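Local coordinates for protein fluvirucin B1 DH domain from module 1 (Actinomadura vulgaris, PDB 6OBV) that probably catalyses the dehydration of a beta-hydroxyacyl polyketide intermediate, as the dehydratase domain of the first module of the fluvirucin B1 polyketide synthase, at residues A[165-179]-A[195-209]. Numbering follows the deposited sequence.
Sequences WPPAGAAAVDVSGHY and GLKRAWIRGNEVFAE
P166 and P167 lie against the rings of W200 and F207, where the loop before strand 171-173 packs on the hairpin of strands 196-202 and 205-211. P166 follows a cis peptide bond. Its CB sits over the centre of the W200 indole, and its CG over the five-membered ring, 3.5 Å from the centroid. P167 CG makes the same CH-pi contact with one face of F207, and H268 of strand 264-271 stacks on F207. W165, W200 and F207 form an aromatic cluster.

R202 can be followed outward. Its CB and CG pass A170 CA and G169 O. CD lies 3.2 Å from A168 O. The chain then bends at chi3 (61°). NE makes a weak bond to E205 OE1. NH1 turns back to A168 O at 2.9 Å, in the carbonyl plane but tilted from the guanidinium plane. NH2 makes the better bond to E205, 3.0 Å from OE1 on its syn lone pair, in a salt bridge. One guanidinium face rests on P167 CB. The turn 167-170 is thus tied to the hairpin end.

W165 NE1 donates to the anti lone pair of E209 OE2 at 2.7 Å. The bond is bent (135°) but lies in the ring plane. R198 holds OE1 and also pairs with E211. K197 and R198 form a classic beta bulge opposite E209.

Strand 171-173 extends the hairpin at the sheet edge, antiparallel to 196-202, consistent with the double-hotdog fold of polyketide synthase dehydratases. A171 and I201 exchange two backbone bonds. At the far end, L196 N donates to Y179 OH at 2.9 Å, and that hydroxyl also bonds H235.

The chemistry is mixed. Prolines cover rings at the W165 end; strand pairing joins the middle. E209 holds W165, and E205 holds R202. R198 and R202 probably favour the charged carboxylates.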
loop_
_atom_site.group_PDB
_atom_site.type_symbol
_atom_site.label_atom_id
_atom_site.label_comp_id
_atom_site.label_asym_id
_atom_site.label_seq_id
_atom_site.Cartn_x
_atom_site.Cartn_y
_atom_site.Cartn_z
ATOM N N TRP A 165 -32.213 -24.251 23.113
ATOM C CA TRP A 165 -32.413 -22.980 22.428
ATOM C C TRP A 165 -33.893 -22.802 22.128
ATOM O O TRP A 165 -34.471 -23.612 21.383
ATOM C CB TRP A 165 -31.602 -22.858 21.144
ATOM C CG TRP A 165 -31.692 -21.457 20.619
ATOM C CD1 TRP A 165 -32.483 -21.010 19.602
ATOM C CD2 TRP A 165 -31.001 -20.310 21.123
ATOM N NE1 TRP A 165 -32.308 -19.657 19.418
ATOM C CE2 TRP A 165 -31.409 -19.200 20.348
ATOM C CE3 TRP A 165 -30.069 -20.114 22.145
ATOM C CZ2 TRP A 165 -30.915 -17.910 20.567
ATOM C CZ3 TRP A 165 -29.589 -18.840 22.366
ATOM C CH2 TRP A 165 -30.006 -17.752 21.575
ATOM N N PRO A 166 -34.545 -21.764 22.676
ATOM C CA PRO A 166 -33.882 -20.765 23.532
ATOM C C PRO A 166 -33.695 -21.282 24.964
ATOM O O PRO A 166 -34.335 -22.265 25.331
ATOM C CB PRO A 166 -34.843 -19.575 23.483
ATOM C CG PRO A 166 -36.206 -20.236 23.321
ATOM C CD PRO A 166 -35.987 -21.494 22.513
ATOM N N PRO A 167 -32.806 -20.658 25.737
ATOM C CA PRO A 167 -32.517 -21.165 27.086
ATOM C C PRO A 167 -33.769 -21.259 27.941
ATOM O O PRO A 167 -34.756 -20.555 27.714
ATOM C CB PRO A 167 -31.542 -20.129 27.648
ATOM C CG PRO A 167 -30.839 -19.630 26.443
ATOM C CD PRO A 167 -31.865 -19.596 25.341
ATOM N N ALA A 168 -33.715 -22.138 28.933
ATOM C CA ALA A 168 -34.830 -22.271 29.860
ATOM C C ALA A 168 -35.073 -20.949 30.579
ATOM O O ALA A 168 -34.152 -20.158 30.807
ATOM C CB ALA A 168 -34.567 -23.392 30.870
ATOM N N GLY A 169 -36.340 -20.697 30.904
ATOM C CA GLY A 169 -36.721 -19.457 31.542
ATOM C C GLY A 169 -36.838 -18.248 30.634
ATOM O O GLY A 169 -37.210 -17.173 31.119
ATOM N N ALA A 170 -36.545 -18.373 29.340
ATOM C CA ALA A 170 -36.606 -17.234 28.425
ATOM C C ALA A 170 -38.018 -17.068 27.876
ATOM O O ALA A 170 -38.637 -18.038 27.422
ATOM C CB ALA A 170 -35.614 -17.399 27.274
ATOM N N ALA A 171 -38.523 -15.839 27.923
ATOM C CA ALA A 171 -39.884 -15.527 27.501
ATOM C C ALA A 171 -39.846 -14.887 26.123
ATOM O O ALA A 171 -39.077 -13.947 25.899
ATOM C CB ALA A 171 -40.568 -14.583 28.492
ATOM N N ALA A 172 -40.676 -15.394 25.208
ATOM C CA ALA A 172 -40.734 -14.836 23.861
ATOM C C ALA A 172 -41.250 -13.405 23.897
ATOM O O ALA A 172 -42.039 -13.023 24.766
ATOM C CB ALA A 172 -41.629 -15.689 22.958
ATOM N N VAL A 173 -40.792 -12.608 22.934
ATOM C CA VAL A 173 -41.141 -11.199 22.825
ATOM C C VAL A 173 -41.702 -10.951 21.431
ATOM O O VAL A 173 -41.134 -11.425 20.442
ATOM C CB VAL A 173 -39.917 -10.304 23.083
ATOM C CG1 VAL A 173 -40.220 -8.849 22.723
ATOM C CG2 VAL A 173 -39.487 -10.444 24.532
ATOM N N ASP A 174 -42.813 -10.219 21.352
ATOM C CA ASP A 174 -43.324 -9.751 20.064
ATOM C C ASP A 174 -42.421 -8.639 19.547
ATOM O O ASP A 174 -42.377 -7.551 20.129
ATOM C CB ASP A 174 -44.761 -9.257 20.207
ATOM C CG ASP A 174 -45.434 -9.009 18.862
ATOM O OD1 ASP A 174 -44.722 -9.010 17.836
ATOM O OD2 ASP A 174 -46.678 -8.836 18.826
ATOM N N VAL A 175 -41.698 -8.899 18.457
ATOM C CA VAL A 175 -40.865 -7.879 17.833
ATOM C C VAL A 175 -41.458 -7.411 16.501
ATOM O O VAL A 175 -40.750 -6.864 15.677
ATOM C CB VAL A 175 -39.406 -8.355 17.661
ATOM C CG1 VAL A 175 -38.783 -8.699 19.004
ATOM C CG2 VAL A 175 -39.317 -9.546 16.725
ATOM N N SER A 176 -42.763 -7.587 16.281
ATOM C CA SER A 176 -43.312 -7.241 14.973
ATOM C C SER A 176 -43.271 -5.732 14.713
ATOM O O SER A 176 -43.011 -5.316 13.579
ATOM C CB SER A 176 -44.733 -7.795 14.829
ATOM O OG SER A 176 -45.616 -7.281 15.804
ATOM N N GLY A 177 -43.512 -4.905 15.726
ATOM C CA GLY A 177 -43.354 -3.467 15.611
ATOM C C GLY A 177 -41.981 -2.918 15.971
ATOM O O GLY A 177 -41.808 -1.695 16.015
ATOM N N HIS A 178 -40.990 -3.786 16.201
ATOM C CA HIS A 178 -39.711 -3.343 16.751
ATOM C C HIS A 178 -39.004 -2.346 15.834
ATOM O O HIS A 178 -38.566 -1.276 16.279
ATOM C CB HIS A 178 -38.817 -4.556 17.010
ATOM C CG HIS A 178 -37.570 -4.226 17.762
ATOM N ND1 HIS A 178 -37.570 -3.953 19.112
ATOM C CD2 HIS A 178 -36.288 -4.094 17.349
ATOM C CE1 HIS A 178 -36.335 -3.682 19.500
ATOM N NE2 HIS A 178 -35.541 -3.752 18.449
ATOM N N TYR A 179 -38.846 -2.683 14.551
ATOM C CA TYR A 179 -38.118 -1.765 13.678
ATOM C C TYR A 179 -38.895 -0.479 13.426
ATOM O O TYR A 179 -38.282 0.575 13.228
ATOM C CB TYR A 179 -37.753 -2.444 12.367
ATOM C CG TYR A 179 -36.544 -3.318 12.539
ATOM C CD1 TYR A 179 -35.273 -2.762 12.710
ATOM C CD2 TYR A 179 -36.670 -4.709 12.577
ATOM C CE1 TYR A 179 -34.153 -3.570 12.891
ATOM C CE2 TYR A 179 -35.562 -5.526 12.759
ATOM C CZ TYR A 179 -34.316 -4.951 12.912
ATOM O OH TYR A 179 -33.240 -5.766 13.080
ATOM N N GLY A 195 -32.310 -7.357 10.407
ATOM C CA GLY A 195 -32.112 -8.788 10.555
ATOM C C GLY A 195 -32.677 -9.435 11.803
ATOM O O GLY A 195 -32.656 -10.662 11.887
ATOM N N LEU A 196 -33.156 -8.676 12.782
ATOM C CA LEU A 196 -33.682 -9.288 14.001
ATOM C C LEU A 196 -35.026 -9.936 13.706
ATOM O O LEU A 196 -35.967 -9.259 13.275
ATOM C CB LEU A 196 -33.825 -8.242 15.100
ATOM C CG LEU A 196 -34.546 -8.700 16.370
ATOM C CD1 LEU A 196 -33.767 -9.815 17.044
ATOM C CD2 LEU A 196 -34.789 -7.528 17.335
ATOM N N LYS A 197 -35.122 -11.247 13.925
ATOM C CA LYS A 197 -36.336 -11.985 13.596
ATOM C C LYS A 197 -37.114 -12.447 14.819
ATOM O O LYS A 197 -38.345 -12.309 14.854
ATOM C CB LYS A 197 -35.997 -13.199 12.716
ATOM C CG LYS A 197 -35.260 -12.869 11.413
ATOM C CD LYS A 197 -36.056 -11.903 10.534
ATOM C CE LYS A 197 -35.217 -11.354 9.384
ATOM N NZ LYS A 197 -35.800 -10.113 8.795
ATOM N N ARG A 198 -36.426 -13.001 15.819
ATOM C CA ARG A 198 -37.046 -13.525 17.026
ATOM C C ARG A 198 -36.181 -13.157 18.220
ATOM O O ARG A 198 -34.953 -13.061 18.108
ATOM C CB ARG A 198 -37.226 -15.048 16.970
ATOM C CG ARG A 198 -38.393 -15.507 16.130
ATOM C CD ARG A 198 -38.140 -16.902 15.580
ATOM N NE ARG A 198 -36.823 -16.963 14.952
ATOM C CZ ARG A 198 -36.597 -16.848 13.642
ATOM N NH1 ARG A 198 -37.614 -16.680 12.790
ATOM N NH2 ARG A 198 -35.344 -16.904 13.188
ATOM N N ALA A 199 -36.828 -12.975 19.374
ATOM C CA ALA A 199 -36.120 -12.584 20.581
ATOM C C ALA A 199 -36.851 -13.091 21.818
ATOM O O ALA A 199 -38.082 -13.159 21.848
ATOM C CB ALA A 199 -35.956 -11.067 20.662
ATOM N N TRP A 200 -36.068 -13.439 22.844
ATOM C CA TRP A 200 -36.564 -13.857 24.149
ATOM C C TRP A 200 -35.829 -13.085 25.244
ATOM O O TRP A 200 -34.671 -12.688 25.077
ATOM C CB TRP A 200 -36.368 -15.361 24.391
ATOM C CG TRP A 200 -36.907 -16.305 23.332
ATOM C CD1 TRP A 200 -38.021 -17.092 23.424
ATOM C CD2 TRP A 200 -36.328 -16.587 22.049
ATOM N NE1 TRP A 200 -38.180 -17.836 22.274
ATOM C CE2 TRP A 200 -37.155 -17.544 21.415
ATOM C CE3 TRP A 200 -35.200 -16.119 21.370
ATOM C CZ2 TRP A 200 -36.883 -18.042 20.135
ATOM C CZ3 TRP A 200 -34.931 -16.616 20.101
ATOM C CH2 TRP A 200 -35.768 -17.568 19.500
ATOM N N ILE A 201 -36.493 -12.895 26.380
ATOM C CA ILE A 201 -35.919 -12.165 27.504
ATOM C C ILE A 201 -35.926 -13.051 28.739
ATOM O O ILE A 201 -36.919 -13.737 29.016
ATOM C CB ILE A 201 -36.669 -10.850 27.766
ATOM C CG1 ILE A 201 -36.352 -9.852 26.646
ATOM C CG2 ILE A 201 -36.237 -10.248 29.070
ATOM C CD1 ILE A 201 -37.209 -8.610 26.709
ATOM N N ARG A 202 -34.807 -13.052 29.466
ATOM C CA ARG A 202 -34.705 -13.762 30.740
ATOM C C ARG A 202 -33.905 -12.890 31.697
ATOM O O ARG A 202 -32.709 -12.665 31.475
ATOM C CB ARG A 202 -34.041 -15.130 30.577
ATOM C CG ARG A 202 -33.934 -15.896 31.931
ATOM C CD ARG A 202 -33.210 -17.218 31.798
ATOM N NE ARG A 202 -31.835 -17.054 31.329
ATOM C CZ ARG A 202 -31.010 -18.075 31.125
ATOM N NH1 ARG A 202 -31.432 -19.314 31.354
ATOM N NH2 ARG A 202 -29.772 -17.860 30.696
ATOM N N GLY A 203 -34.544 -12.422 32.769
ATOM C CA GLY A 203 -33.875 -11.462 33.635
ATOM C C GLY A 203 -33.415 -10.270 32.818
ATOM O O GLY A 203 -34.142 -9.765 31.955
ATOM N N ASN A 204 -32.182 -9.826 33.048
ATOM C CA ASN A 204 -31.625 -8.743 32.244
ATOM C C ASN A 204 -30.824 -9.239 31.029
ATOM O O ASN A 204 -29.993 -8.489 30.503
ATOM C CB ASN A 204 -30.762 -7.821 33.110
ATOM C CG ASN A 204 -29.615 -8.552 33.795
ATOM O OD1 ASN A 204 -29.213 -9.650 33.385
ATOM N ND2 ASN A 204 -29.077 -7.939 34.847
ATOM N N GLU A 205 -31.071 -10.469 30.566
ATOM C CA GLU A 205 -30.428 -11.032 29.383
ATOM C C GLU A 205 -31.419 -11.131 28.229
ATOM O O GLU A 205 -32.615 -11.355 28.431
ATOM C CB GLU A 205 -29.863 -12.431 29.666
ATOM C CG GLU A 205 -28.993 -12.497 30.903
ATOM C CD GLU A 205 -28.641 -13.916 31.310
ATOM O OE1 GLU A 205 -29.376 -14.859 30.954
ATOM O OE2 GLU A 205 -27.615 -14.088 31.993
ATOM N N VAL A 206 -30.902 -11.008 27.015
ATOM C CA VAL A 206 -31.685 -11.127 25.792
ATOM C C VAL A 206 -31.084 -12.221 24.920
ATOM O O VAL A 206 -29.858 -12.354 24.814
ATOM C CB VAL A 206 -31.738 -9.804 25.004
ATOM C CG1 VAL A 206 -32.708 -9.913 23.827
ATOM C CG2 VAL A 206 -32.133 -8.679 25.907
ATOM N N PHE A 207 -31.956 -12.971 24.265
ATOM C CA PHE A 207 -31.582 -13.953 23.272
ATOM C C PHE A 207 -32.262 -13.581 21.964
ATOM O O PHE A 207 -33.420 -13.148 21.960
ATOM C CB PHE A 207 -31.996 -15.336 23.728
ATOM C CG PHE A 207 -31.416 -15.726 25.041
ATOM C CD1 PHE A 207 -30.134 -16.275 25.116
ATOM C CD2 PHE A 207 -32.141 -15.557 26.214
ATOM C CE1 PHE A 207 -29.574 -16.625 26.342
ATOM C CE2 PHE A 207 -31.592 -15.916 27.448
ATOM C CZ PHE A 207 -30.307 -16.451 27.511
ATOM N N ALA A 208 -31.551 -13.741 20.855
ATOM C CA ALA A 208 -32.057 -13.293 19.568
ATOM C C ALA A 208 -31.664 -14.285 18.492
ATOM O O ALA A 208 -30.666 -15.003 18.605
ATOM C CB ALA A 208 -31.527 -11.899 19.195
ATOM N N GLU A 209 -32.473 -14.329 17.445
ATOM C CA GLU A 209 -32.082 -14.942 16.188
ATOM C C GLU A 209 -32.141 -13.864 15.123
ATOM O O GLU A 209 -33.118 -13.110 15.054
ATOM C CB GLU A 209 -32.981 -16.117 15.830
ATOM C CG GLU A 209 -32.942 -17.223 16.841
ATOM C CD GLU A 209 -33.805 -18.415 16.448
ATOM O OE1 GLU A 209 -34.563 -18.310 15.458
ATOM O OE2 GLU A 209 -33.717 -19.461 17.132
HETATM O O HOH W 1 -39.875 -12.928 18.858
#